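PDB 3TC1: octaprenyl Pyrophosphate Synthase from Helicobacter pylori, which probably catalyses the stepwise addition of isopentenyl pyrophosphate units to an allylic pyrophosphate, building the C40 chain of octaprenyl pyrophosphate. Local coordinates for residues A53-K58 against I176-D181; T64-I69 against Q125-A130; K282-I287 against K297-V302; K7-K12 against S35-S40. All blocks are in the same frame, centred on the assembly; numbering follows the deposited sequence.

Interaction 1 of 4, residues A53-K58 against I176-D181; sequences AILLDK and ILLNKD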
loop_
_atom_site.group_PDB
_atom_site.type_symbol
_atom_site.label_atom_id
_atom_site.label_comp_id
_atom_site.label_asym_id
_atom_site.label_seq_id
_atom_site.Cartn_x
_atom_site.Cartn_y
_atom_site.Cartn_z
ATOM N N ALA B 53 -24.173 -2.054 22.521
ATOM C CA ALA B 53 -22.734 -1.914 22.730
ATOM C C ALA B 53 -21.850 -2.772 21.828
ATOM O O ALA B 53 -20.780 -2.333 21.411
ATOM C CB ALA B 53 -22.398 -2.186 24.196
ATOM N N ILE B 54 -22.277 -3.998 21.546
ATOM C CA ILE B 54 -21.490 -4.874 20.689
ATOM C C ILE B 54 -21.418 -4.293 19.279
ATOM O O ILE B 54 -20.344 -4.222 18.682
ATOM C CB ILE B 54 -22.098 -6.292 20.619
ATOM C CG1 ILE B 54 -22.036 -6.957 22.000
ATOM C CG2 ILE B 54 -21.363 -7.124 19.581
ATOM C CD1 ILE B 54 -20.642 -7.060 22.587
ATOM N N LEU B 55 -22.566 -3.875 18.753
ATOM C CA LEU B 55 -22.621 -3.304 17.413
ATOM C C LEU B 55 -21.864 -1.974 17.341
ATOM O O LEU B 55 -21.193 -1.684 16.347
ATOM C CB LEU B 55 -24.079 -3.105 16.994
ATOM C CG LEU B 55 -24.377 -2.546 15.599
ATOM C CD1 LEU B 55 -23.665 -3.380 14.528
ATOM C CD2 LEU B 55 -25.887 -2.559 15.375
ATOM N N LEU B 56 -21.971 -1.172 18.397
ATOM C CA LEU B 56 -21.294 0.119 18.451
ATOM C C LEU B 56 -19.777 -0.054 18.330
ATOM O O LEU B 56 -19.110 0.716 17.638
ATOM C CB LEU B 56 -21.624 0.830 19.764
ATOM C CG LEU B 56 -20.909 2.153 20.043
ATOM C CD1 LEU B 56 -21.202 3.156 18.930
ATOM C CD2 LEU B 56 -21.375 2.696 21.388
ATOM N N ASP B 57 -19.237 -1.062 19.007
ATOM C CA ASP B 57 -17.805 -1.318 18.941
ATOM C C ASP B 57 -17.418 -1.698 17.509
ATOM O O ASP B 57 -16.389 -1.253 17.005
ATOM C CB ASP B 57 -17.411 -2.434 19.908
ATOM C CG ASP B 57 -15.913 -2.696 19.914
ATOM O OD1 ASP B 57 -15.139 -1.779 20.268
ATOM O OD2 ASP B 57 -15.511 -3.820 19.556
ATOM N N LYS B 58 -18.239 -2.523 16.861
ATOM C CA LYS B 58 -17.977 -2.926 15.480
ATOM C C LYS B 58 -17.975 -1.689 14.589
ATOM O O LYS B 58 -17.179 -1.582 13.662
ATOM C CB LYS B 58 -19.057 -3.883 14.963
ATOM C CG LYS B 58 -18.957 -5.330 15.420
ATOM C CD LYS B 58 -19.988 -6.162 14.650
ATOM C CE LYS B 58 -19.844 -7.663 14.879
ATOM N NZ LYS B 58 -20.483 -8.126 16.137
ATOM N N ILE B 176 -24.661 -0.874 5.856
ATOM C CA ILE B 176 -24.728 -2.330 5.812
ATOM C C ILE B 176 -24.576 -2.886 7.230
ATOM O O ILE B 176 -25.382 -3.702 7.675
ATOM C CB ILE B 176 -23.596 -2.917 4.924
ATOM C CG1 ILE B 176 -23.836 -2.549 3.456
ATOM C CG2 ILE B 176 -23.521 -4.432 5.096
ATOM C CD1 ILE B 176 -22.689 -2.932 2.520
ATOM N N LEU B 177 -23.537 -2.432 7.926
ATOM C CA LEU B 177 -23.258 -2.864 9.289
ATOM C C LEU B 177 -24.438 -2.604 10.223
ATOM O O LEU B 177 -24.783 -3.451 11.046
ATOM C CB LEU B 177 -22.020 -2.137 9.831
ATOM C CG LEU B 177 -21.578 -2.516 11.247
ATOM C CD1 LEU B 177 -21.055 -3.947 11.240
ATOM C CD2 LEU B 177 -20.500 -1.557 11.736
ATOM N N LEU B 178 -25.053 -1.432 10.087
ATOM C CA LEU B 178 -26.182 -1.049 10.929
ATOM C C LEU B 178 -27.535 -1.445 10.360
ATOM O O LEU B 178 -28.581 -1.003 10.845
ATOM C CB LEU B 178 -26.150 0.461 11.173
ATOM C CG LEU B 178 -24.835 0.958 11.780
ATOM C CD1 LEU B 178 -24.926 2.443 12.041
ATOM C CD2 LEU B 178 -24.535 0.203 13.073
ATOM N N ASN B 179 -27.509 -2.276 9.328
ATOM C CA ASN B 179 -28.732 -2.738 8.685
ATOM C C ASN B 179 -29.673 -1.608 8.233
ATOM O O ASN B 179 -30.862 -1.633 8.507
ATOM C CB ASN B 179 -29.471 -3.711 9.613
ATOM C CG ASN B 179 -30.538 -4.510 8.888
ATOM O OD1 ASN B 179 -30.281 -5.089 7.834
ATOM N ND2 ASN B 179 -31.740 -4.556 9.455
ATOM N N LYS B 180 -29.139 -0.586 7.639
ATOM C CA LYS B 180 -29.835 0.505 7.044
ATOM C C LYS B 180 -29.816 0.479 5.536
ATOM O O LYS B 180 -29.149 -0.216 5.047
ATOM C CB LYS B 180 -29.341 1.838 7.589
ATOM C CG LYS B 180 -29.564 2.023 8.990
ATOM C CD LYS B 180 -28.884 3.123 9.486
ATOM C CE LYS B 180 -29.625 4.266 9.400
ATOM N NZ LYS B 180 -30.266 4.568 10.651
ATOM N N ASP B 181 -30.512 1.333 4.850
ATOM C CA ASP B 181 -30.620 1.240 3.412
ATOM C C ASP B 181 -29.387 1.774 2.793
ATOM O O ASP B 181 -29.178 2.858 2.762
ATOM C CB ASP B 181 -31.750 2.108 3.007
ATOM C CG ASP B 181 -32.056 2.136 1.542
ATOM O OD1 ASP B 181 -31.247 2.092 0.718
ATOM O OD2 ASP B 181 -33.177 2.245 1.222
#
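Leu55 crosses Leu178 obliquely and also packs on Leu177, and these three leucines make most of the contact. A single methyl of Leu178 does the touching. Its CD2 lies 3.7 Å from Leu55 CG and 3.8 Å from Leu55 CD2, so it sits against the fork of the other leucine. Leu55 CG is anti to the backbone N (chi1 -178°), which carries the branch out from the helix to the turn at 178. Leu55 CD1 then reaches past Leu178 to the backbone, 3.7 Å from Leu177 O, and also lies 4.0 Å from Leu177 CG.

The contact joins the start of helix 53-80 to the end of helix 152-177 and the loop after it, near the surface of the all-helical prenyl synthase fold. Asn179 has positive phi and is the C-prime residue of a Schellman motif. Its N bonds to Ile176 O, 3.0 Å away, and the chain turns off to Asp181, the N-cap of helix 182-205.

Leu177 points toward helix 53-80. Its CD2 rests on backbone, 3.8 Å from Lys58 C, while its CD1 meets the aliphatic part of the lysine, 4.2 Å from Lys58 CD. The rest of Lys58 leads away from the contact. No hydrogen bond joins the segments. Ile123, Ala59 and Leu62 also pack on Leu177, and Leu46 and Leu47 on Leu178.

Interaction 2 of 4, residues T64-I69 against Q125-A130; sequences TIVEMI and QALSNA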
loop_
_atom_site.group_PDB
_atom_site.type_symbol
_atom_site.label_atom_id
_atom_site.label_comp_id
_atom_site.label_asym_id
_atom_site.label_seq_id
_atom_site.Cartn_x
_atom_site.Cartn_y
_atom_site.Cartn_z
ATOM N N THR B 64 -12.417 3.112 12.299
ATOM C CA THR B 64 -10.975 3.042 12.473
ATOM C C THR B 64 -10.328 2.564 11.175
ATOM O O THR B 64 -9.321 3.118 10.735
ATOM C CB THR B 64 -10.613 2.099 13.634
ATOM O OG1 THR B 64 -11.237 2.572 14.833
ATOM C CG2 THR B 64 -9.103 2.062 13.846
ATOM N N ILE B 65 -10.917 1.539 10.565
ATOM C CA ILE B 65 -10.435 0.991 9.302
ATOM C C ILE B 65 -10.450 2.084 8.230
ATOM O O ILE B 65 -9.477 2.264 7.496
ATOM C CB ILE B 65 -11.335 -0.188 8.837
ATOM C CG1 ILE B 65 -11.107 -1.401 9.742
ATOM C CG2 ILE B 65 -11.060 -0.533 7.374
ATOM C CD1 ILE B 65 -12.129 -2.515 9.536
ATOM N N VAL B 66 -11.556 2.815 8.147
ATOM C CA VAL B 66 -11.670 3.883 7.162
ATOM C C VAL B 66 -10.646 5.007 7.368
ATOM O O VAL B 66 -10.059 5.499 6.403
ATOM C CB VAL B 66 -13.098 4.475 7.156
ATOM C CG1 VAL B 66 -13.134 5.781 6.365
ATOM C CG2 VAL B 66 -14.067 3.465 6.527
ATOM N N GLU B 67 -10.426 5.415 8.612
ATOM C CA GLU B 67 -9.460 6.482 8.877
ATOM C C GLU B 67 -8.023 6.022 8.589
ATOM O O GLU B 67 -7.187 6.812 8.146
ATOM C CB GLU B 67 -9.565 6.960 10.331
ATOM C CG GLU B 67 -10.906 7.617 10.712
ATOM C CD GLU B 67 -11.258 8.843 9.861
ATOM O OE1 GLU B 67 -10.388 9.351 9.124
ATOM O OE2 GLU B 67 -12.417 9.308 9.941
ATOM N N MET B 68 -7.733 4.747 8.840
ATOM C CA MET B 68 -6.388 4.240 8.584
ATOM C C MET B 68 -6.116 4.159 7.091
ATOM O O MET B 68 -4.996 4.405 6.640
ATOM C CB MET B 68 -6.188 2.884 9.264
ATOM C CG MET B 68 -6.045 3.040 10.766
ATOM S SD MET B 68 -5.659 1.539 11.645
ATOM C CE MET B 68 -3.959 1.281 11.160
ATOM N N ILE B 69 -7.150 3.827 6.324
ATOM C CA ILE B 69 -7.036 3.762 4.873
ATOM C C ILE B 69 -6.775 5.181 4.368
ATOM O O ILE B 69 -5.901 5.407 3.527
ATOM C CB ILE B 69 -8.345 3.227 4.239
ATOM C CG1 ILE B 69 -8.451 1.718 4.479
ATOM C CG2 ILE B 69 -8.388 3.545 2.750
ATOM C CD1 ILE B 69 -9.809 1.143 4.134
ATOM N N GLN B 125 -15.541 -6.112 0.628
ATOM C CA GLN B 125 -15.438 -5.857 -0.803
ATOM C C GLN B 125 -15.695 -4.399 -1.160
ATOM O O GLN B 125 -15.036 -3.853 -2.037
ATOM C CB GLN B 125 -16.400 -6.755 -1.579
ATOM C CG GLN B 125 -16.007 -8.221 -1.558
ATOM C CD GLN B 125 -16.763 -9.044 -2.579
ATOM O OE1 GLN B 125 -16.612 -10.263 -2.641
ATOM N NE2 GLN B 125 -17.576 -8.383 -3.392
ATOM N N ALA B 126 -16.653 -3.769 -0.487
ATOM C CA ALA B 126 -16.957 -2.370 -0.769
ATOM C C ALA B 126 -15.745 -1.494 -0.478
ATOM O O ALA B 126 -15.353 -0.663 -1.299
ATOM C CB ALA B 126 -18.153 -1.911 0.058
ATOM N N LEU B 127 -15.131 -1.685 0.682
ATOM C CA LEU B 127 -13.972 -0.873 1.020
ATOM C C LEU B 127 -12.705 -1.249 0.257
ATOM O O LEU B 127 -11.961 -0.362 -0.164
ATOM C CB LEU B 127 -13.706 -0.908 2.528
ATOM C CG LEU B 127 -14.704 -0.134 3.397
ATOM C CD1 LEU B 127 -14.249 -0.192 4.839
ATOM C CD2 LEU B 127 -14.795 1.316 2.936
ATOM N N SER B 128 -12.444 -2.543 0.069
ATOM C CA SER B 128 -11.230 -2.914 -0.659
ATOM C C SER B 128 -11.338 -2.440 -2.108
ATOM O O SER B 128 -10.344 -2.059 -2.724
ATOM C CB SER B 128 -10.957 -4.430 -0.579
ATOM O OG SER B 128 -11.946 -5.210 -1.225
ATOM N N ASN B 129 -12.552 -2.425 -2.645
ATOM C CA ASN B 129 -12.743 -1.961 -4.013
ATOM C C ASN B 129 -12.519 -0.452 -4.073
ATOM O O ASN B 129 -12.041 0.075 -5.081
ATOM C CB ASN B 129 -14.152 -2.285 -4.509
ATOM C CG ASN B 129 -14.410 -1.756 -5.912
ATOM O OD1 ASN B 129 -13.794 -2.201 -6.883
ATOM N ND2 ASN B 129 -15.316 -0.791 -6.020
ATOM N N ALA B 130 -12.865 0.239 -2.990
ATOM C CA ALA B 130 -12.691 1.686 -2.919
ATOM C C ALA B 130 -11.201 2.008 -2.889
ATOM O O ALA B 130 -10.766 3.006 -3.459
ATOM C CB ALA B 130 -13.382 2.247 -1.669
#
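Leu127 meets Ile65 and Val66 in a purely apolar contact between two helices. One methyl serves both partners. Leu127 CD1 lies 4.0 Å from Val66 CG2 and 4.1 Å from Ile65 CG2, so it bridges two consecutive residues of the facing helix. The leucine holds CG anti to its carbonyl carbon (chi1 -72°), and CD1 continues outward with chi2 at -176°. This extended shape spans a backbone gap of 8.1 Å between Val66 CA and Leu127 CA. Against Val66 the leucine runs at about a right angle; against Ile65 it is more slanted. Ile65 and Val66 each offer the CG2 methyl. Ile69, one turn on from Ile65, also points toward the opposite helix and adds some apolar surface. All of these residues are buried.

The contact joins helix 53-80 to helix 121-144 inside the all-alpha bundle characteristic of the type I isoprenyl synthases. Neighbouring helices close round it: Phe166 and Ser170 of helix 152-177 pack on Val66, and Leu116 of helix 92-116 touches both Ile65 and Leu127.

Hydrogen bonds run within each helix and none passes between the two segments. Met68 N bonds to Thr64 O at 3.0 Å, and Asn129 N to Gln125 O at 2.9 Å. Among the polar side chains, Ser128 points away from helix 53-80. Its OG bonds to Ala124 O and to Ser117 OG of the second subunit, whose Phe114 packs on Ser128 and Asn129.

Interaction 3 of 4, residues K282-I287 against K297-V302; sequences KALEAI and KLAQDV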
loop_
_atom_site.group_PDB
_atom_site.type_symbol
_atom_site.label_atom_id
_atom_site.label_comp_id
_atom_site.label_asym_id
_atom_site.label_seq_id
_atom_site.Cartn_x
_atom_site.Cartn_y
_atom_site.Cartn_z
ATOM N N LYS B 282 -28.320 17.178 -4.133
ATOM C CA LYS B 282 -28.568 15.758 -4.367
ATOM C C LYS B 282 -28.345 14.967 -3.079
ATOM O O LYS B 282 -29.116 14.062 -2.762
ATOM C CB LYS B 282 -27.662 15.233 -5.491
ATOM C CG LYS B 282 -28.049 15.748 -6.878
ATOM C CD LYS B 282 -27.055 15.342 -7.971
ATOM C CE LYS B 282 -27.099 13.844 -8.275
ATOM N NZ LYS B 282 -26.098 13.456 -9.318
ATOM N N ALA B 283 -27.308 15.322 -2.323
ATOM C CA ALA B 283 -27.026 14.627 -1.068
ATOM C C ALA B 283 -28.211 14.761 -0.107
ATOM O O ALA B 283 -28.717 13.769 0.423
ATOM C CB ALA B 283 -25.766 15.196 -0.423
ATOM N N LEU B 284 -28.645 15.995 0.114
ATOM C CA LEU B 284 -29.766 16.263 1.004
ATOM C C LEU B 284 -31.012 15.540 0.501
ATOM O O LEU B 284 -31.803 15.018 1.288
ATOM C CB LEU B 284 -30.018 17.770 1.079
ATOM C CG LEU B 284 -28.896 18.580 1.736
ATOM C CD1 LEU B 284 -29.111 20.066 1.509
ATOM C CD2 LEU B 284 -28.854 18.264 3.224
ATOM N N GLU B 285 -31.174 15.517 -0.816
ATOM C CA GLU B 285 -32.306 14.856 -1.453
ATOM C C GLU B 285 -32.331 13.376 -1.071
ATOM O O GLU B 285 -33.358 12.848 -0.641
ATOM C CB GLU B 285 -32.195 14.993 -2.974
ATOM C CG GLU B 285 -33.362 14.412 -3.753
ATOM C CD GLU B 285 -34.635 15.214 -3.577
ATOM O OE1 GLU B 285 -35.116 15.333 -2.431
ATOM O OE2 GLU B 285 -35.158 15.728 -4.589
ATOM N N ALA B 286 -31.186 12.719 -1.224
ATOM C CA ALA B 286 -31.042 11.299 -0.919
ATOM C C ALA B 286 -31.527 10.919 0.475
ATOM O O ALA B 286 -32.172 9.888 0.650
ATOM C CB ALA B 286 -29.581 10.874 -1.098
ATOM N N ILE B 287 -31.217 11.743 1.468
ATOM C CA ILE B 287 -31.625 11.457 2.838
ATOM C C ILE B 287 -32.877 12.222 3.265
ATOM O O ILE B 287 -33.136 12.383 4.458
ATOM C CB ILE B 287 -30.491 11.780 3.826
ATOM C CG1 ILE B 287 -30.163 13.275 3.773
ATOM C CG2 ILE B 287 -29.263 10.936 3.490
ATOM C CD1 ILE B 287 -29.146 13.725 4.811
ATOM N N LYS B 297 -26.559 18.655 8.479
ATOM C CA LYS B 297 -25.715 19.738 8.975
ATOM C C LYS B 297 -24.409 19.786 8.185
ATOM O O LYS B 297 -23.996 20.845 7.712
ATOM C CB LYS B 297 -25.417 19.511 10.463
ATOM C CG LYS B 297 -24.503 20.522 11.133
ATOM C CD LYS B 297 -25.156 21.887 11.286
ATOM C CE LYS B 297 -24.441 22.736 12.339
ATOM N NZ LYS B 297 -22.988 22.877 12.056
ATOM N N LEU B 298 -23.769 18.628 8.043
ATOM C CA LEU B 298 -22.503 18.522 7.320
ATOM C C LEU B 298 -22.632 18.782 5.820
ATOM O O LEU B 298 -21.739 19.369 5.208
ATOM C CB LEU B 298 -21.888 17.136 7.541
ATOM C CG LEU B 298 -21.490 16.789 8.978
ATOM C CD1 LEU B 298 -21.183 15.304 9.094
ATOM C CD2 LEU B 298 -20.293 17.629 9.388
ATOM N N ALA B 299 -23.734 18.333 5.228
ATOM C CA ALA B 299 -23.958 18.516 3.800
ATOM C C ALA B 299 -24.205 19.978 3.445
ATOM O O ALA B 299 -23.925 20.411 2.324
ATOM C CB ALA B 299 -25.132 17.661 3.344
ATOM N N GLN B 300 -24.735 20.738 4.399
ATOM C CA GLN B 300 -25.012 22.152 4.175
ATOM C C GLN B 300 -23.759 22.977 4.444
ATOM O O GLN B 300 -23.451 23.914 3.708
ATOM C CB GLN B 300 -26.140 22.626 5.099
ATOM C CG GLN B 300 -27.430 21.837 4.956
ATOM C CD GLN B 300 -28.449 22.174 6.030
ATOM O OE1 GLN B 300 -28.127 22.213 7.219
ATOM N NE2 GLN B 300 -29.690 22.408 5.617
ATOM N N ASP B 301 -23.038 22.610 5.498
ATOM C CA ASP B 301 -21.828 23.317 5.902
ATOM C C ASP B 301 -20.652 23.219 4.936
ATOM O O ASP B 301 -19.808 24.113 4.894
ATOM C CB ASP B 301 -21.388 22.833 7.283
ATOM C CG ASP B 301 -22.376 23.204 8.367
ATOM O OD1 ASP B 301 -23.465 23.718 8.025
ATOM O OD2 ASP B 301 -22.066 22.981 9.556
ATOM N N VAL B 302 -20.576 22.141 4.165
ATOM C CA VAL B 302 -19.469 22.007 3.225
ATOM C C VAL B 302 -19.546 23.076 2.139
ATOM O O VAL B 302 -18.524 23.555 1.651
ATOM C CB VAL B 302 -19.453 20.618 2.547
ATOM C CG1 VAL B 302 -20.854 20.233 2.106
ATOM C CG2 VAL B 302 -18.516 20.643 1.338
#
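The backbones are nearest at Leu284 and Ala299, whose CA atoms are 6.8 Å apart. The small side chain of Ala299 is consistent with so close an approach. The two segments run in roughly opposite directions, as the arms of a helical hairpin joined by a short connection. Helix 268-286 is ending here. Ile287 leaves helical geometry, and its N makes weak bonds to Ala283 O and Leu284 O.

Leu284 does most of the reaching. Its CG is anti to the carbonyl carbon (chi1 -66°), which sends the forked end across the gap. CD2 meets the methyl of alanine directly: Leu284 CD2 is 3.8 Å from Ala299 CB, and Leu284 CG is 4.2 Å from that same Ala299 CB. The same CD2 also lies 4.2 Å from Gln300 CG, so it touches the aliphatic part of that glutamine and not its amide. No hydrogen bond links the two segments.

A salt bridge on another face of helix 293-301 ties one turn together. Lys297 NZ is 2.7 Å from Asp301 OD2 and comes to the syn lone pair of that oxygen.

Ser280, earlier on helix 268-286, adds a hydrogen bond from OG to Ala299 O. Helix 182-205 borders the hairpin: Phe188 packs on Ala283 and Ile287, while Asp187 and Asn191 touch Ala286 and Lys282.

Interaction 4 of 4, residues K7-K12 against S35-S40; sequences KAIQNK and SKMLRS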
loop_
_atom_site.group_PDB
_atom_site.type_symbol
_atom_site.label_atom_id
_atom_site.label_comp_id
_atom_site.label_asym_id
_atom_site.label_seq_id
_atom_site.Cartn_x
_atom_site.Cartn_y
_atom_site.Cartn_z
ATOM N N LYS B 7 -12.800 10.280 19.771
ATOM C CA LYS B 7 -11.708 10.066 20.702
ATOM C C LYS B 7 -11.451 8.564 20.836
ATOM O O LYS B 7 -10.307 8.125 20.930
ATOM C CB LYS B 7 -12.084 10.653 22.063
ATOM C CG LYS B 7 -10.937 11.292 22.804
ATOM C CD LYS B 7 -9.905 10.271 23.209
ATOM C CE LYS B 7 -8.656 10.957 23.728
ATOM N NZ LYS B 7 -8.065 11.836 22.678
ATOM N N ALA B 8 -12.527 7.784 20.856
ATOM C CA ALA B 8 -12.411 6.334 20.976
ATOM C C ALA B 8 -11.792 5.755 19.703
ATOM O O ALA B 8 -11.064 4.773 19.757
ATOM C CB ALA B 8 -13.787 5.714 21.231
ATOM N N ILE B 9 -12.091 6.364 18.559
ATOM C CA ILE B 9 -11.537 5.911 17.277
ATOM C C ILE B 9 -10.047 6.248 17.234
ATOM O O ILE B 9 -9.225 5.460 16.761
ATOM C CB ILE B 9 -12.271 6.594 16.097
ATOM C CG1 ILE B 9 -13.724 6.106 16.054
ATOM C CG2 ILE B 9 -11.560 6.295 14.775
ATOM C CD1 ILE B 9 -14.620 6.914 15.144
ATOM N N GLN B 10 -9.706 7.426 17.739
ATOM C CA GLN B 10 -8.322 7.884 17.796
ATOM C C GLN B 10 -7.522 6.881 18.638
ATOM O O GLN B 10 -6.405 6.488 18.283
ATOM C CB GLN B 10 -8.284 9.272 18.438
ATOM C CG GLN B 10 -6.914 9.901 18.580
ATOM C CD GLN B 10 -6.971 11.233 19.316
ATOM O OE1 GLN B 10 -7.702 12.144 18.922
ATOM N NE2 GLN B 10 -6.198 11.351 20.391
ATOM N N ASN B 11 -8.104 6.462 19.757
ATOM C CA ASN B 11 -7.441 5.507 20.632
ATOM C C ASN B 11 -7.360 4.098 20.038
ATOM O O ASN B 11 -6.411 3.360 20.318
ATOM C CB ASN B 11 -8.125 5.484 22.001
ATOM C CG ASN B 11 -7.876 6.761 22.790
ATOM O OD1 ASN B 11 -6.786 7.335 22.728
ATOM N ND2 ASN B 11 -8.875 7.202 23.543
ATOM N N LYS B 12 -8.340 3.722 19.222
ATOM C CA LYS B 12 -8.320 2.406 18.583
ATOM C C LYS B 12 -7.168 2.346 17.583
ATOM O O LYS B 12 -6.475 1.329 17.474
ATOM C CB LYS B 12 -9.639 2.123 17.856
ATOM C CG LYS B 12 -10.753 1.616 18.757
ATOM C CD LYS B 12 -11.995 1.241 17.953
ATOM C CE LYS B 12 -13.027 0.529 18.822
ATOM N NZ LYS B 12 -12.513 -0.779 19.327
ATOM N N SER B 35 -6.298 14.272 12.803
ATOM C CA SER B 35 -7.094 14.273 11.595
ATOM C C SER B 35 -8.447 14.850 11.947
ATOM O O SER B 35 -8.897 14.749 13.086
ATOM C CB SER B 35 -7.263 12.850 11.066
ATOM O OG SER B 35 -8.374 12.769 10.192
ATOM N N LYS B 36 -9.084 15.465 10.963
ATOM C CA LYS B 36 -10.403 16.043 11.155
ATOM C C LYS B 36 -11.376 14.875 11.331
ATOM O O LYS B 36 -12.407 14.990 11.999
ATOM C CB LYS B 36 -10.775 16.881 9.925
ATOM C CG LYS B 36 -12.125 17.561 9.999
ATOM C CD LYS B 36 -13.266 16.610 9.694
ATOM C CE LYS B 36 -14.578 17.360 9.734
ATOM N NZ LYS B 36 -14.461 18.653 8.999
ATOM N N MET B 37 -11.001 13.740 10.748
ATOM C CA MET B 37 -11.808 12.526 10.771
ATOM C C MET B 37 -13.195 12.786 10.200
ATOM O O MET B 37 -14.212 12.372 10.763
ATOM C CB MET B 37 -11.911 11.960 12.188
ATOM C CG MET B 37 -10.675 11.188 12.609
ATOM S SD MET B 37 -10.900 10.292 14.150
ATOM C CE MET B 37 -10.620 11.581 15.294
ATOM N N LEU B 38 -13.221 13.479 9.070
ATOM C CA LEU B 38 -14.464 13.799 8.391
ATOM C C LEU B 38 -15.270 12.537 8.092
ATOM O O LEU B 38 -16.491 12.508 8.263
ATOM C CB LEU B 38 -14.163 14.537 7.086
ATOM C CG LEU B 38 -15.347 14.708 6.139
ATOM C CD1 LEU B 38 -16.483 15.419 6.857
ATOM C CD2 LEU B 38 -14.909 15.486 4.914
ATOM N N ARG B 39 -14.577 11.491 7.653
ATOM C CA ARG B 39 -15.252 10.253 7.313
ATOM C C ARG B 39 -15.897 9.572 8.503
ATOM O O ARG B 39 -16.988 9.053 8.364
ATOM C CB ARG B 39 -14.309 9.334 6.519
ATOM C CG ARG B 39 -13.949 9.975 5.169
ATOM C CD ARG B 39 -12.734 9.390 4.481
ATOM N NE ARG B 39 -12.347 10.178 3.305
ATOM C CZ ARG B 39 -11.770 11.379 3.349
ATOM N NH1 ARG B 39 -11.470 12.011 2.224
ATOM N NH2 ARG B 39 -11.455 11.936 4.511
ATOM N N SER B 40 -15.271 9.620 9.675
ATOM C CA SER B 40 -15.865 9.026 10.867
ATOM C C SER B 40 -17.114 9.813 11.285
ATOM O O SER B 40 -18.110 9.227 11.711
ATOM C CB SER B 40 -14.860 9.013 12.022
ATOM O OG SER B 40 -13.827 8.073 11.780
#
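Met37 reaches Ile9 from a left-handed backbone, phi 56° and psi 46°, unusual for a residue with a side chain. It stands at the N-cap position of helix 38-44. The turn before it is fixed by Ser35 OG, which accepts from Met37 N at 2.9 Å. This is an ST turn, and the bond is somewhat bent (143° at the hydrogen).

Across the contact, Met37 and Ile9 slide past each other in opposite directions. Met37 SD comes 4.1 Å from Ile9 CG2. The other branch of Ile9 goes to the helix itself: Ile9 CD1 is 3.6 Å from Ser40 OG and 3.8 Å from Ser40 CB. That hydroxyl sits against a methyl here, and its polar need is met elsewhere, by a hydrogen bond to Glu67 on helix 53-80. Cys63 of that helix and Leu44 also pack on Ile9.

The contact thus lays the N-terminal helix 3-18 against the start of helix 38-44. The sequence Lys36-Met37-Leu38-Arg39 resembles the Lys-x-x-Arg motif of prenyl synthases, which in relatives helps to bind isopentenyl pyrophosphate.

How the interactions relate
Interactions 1, 2 and 4 share helix 53-80 or touch it, whereas interaction 3 stands apart at the C-terminal hairpin. Interactions 1 and 2 use different turns of that helix, with centres 16 Å apart. The first lies at the surface and the second in the core. Interaction 4 is buried as well, and it touches both. Lys12 NZ forms a salt bridge to Asp57 OD1 at 3.0 Å, which ties it to interaction 1, and Ser40 and Glu67 tie it to interaction 2. Polar links thus join interaction 4 to the other two, while no hydrogen bond crosses between the segments of any of the four contacts. Interaction 3 is partly buried.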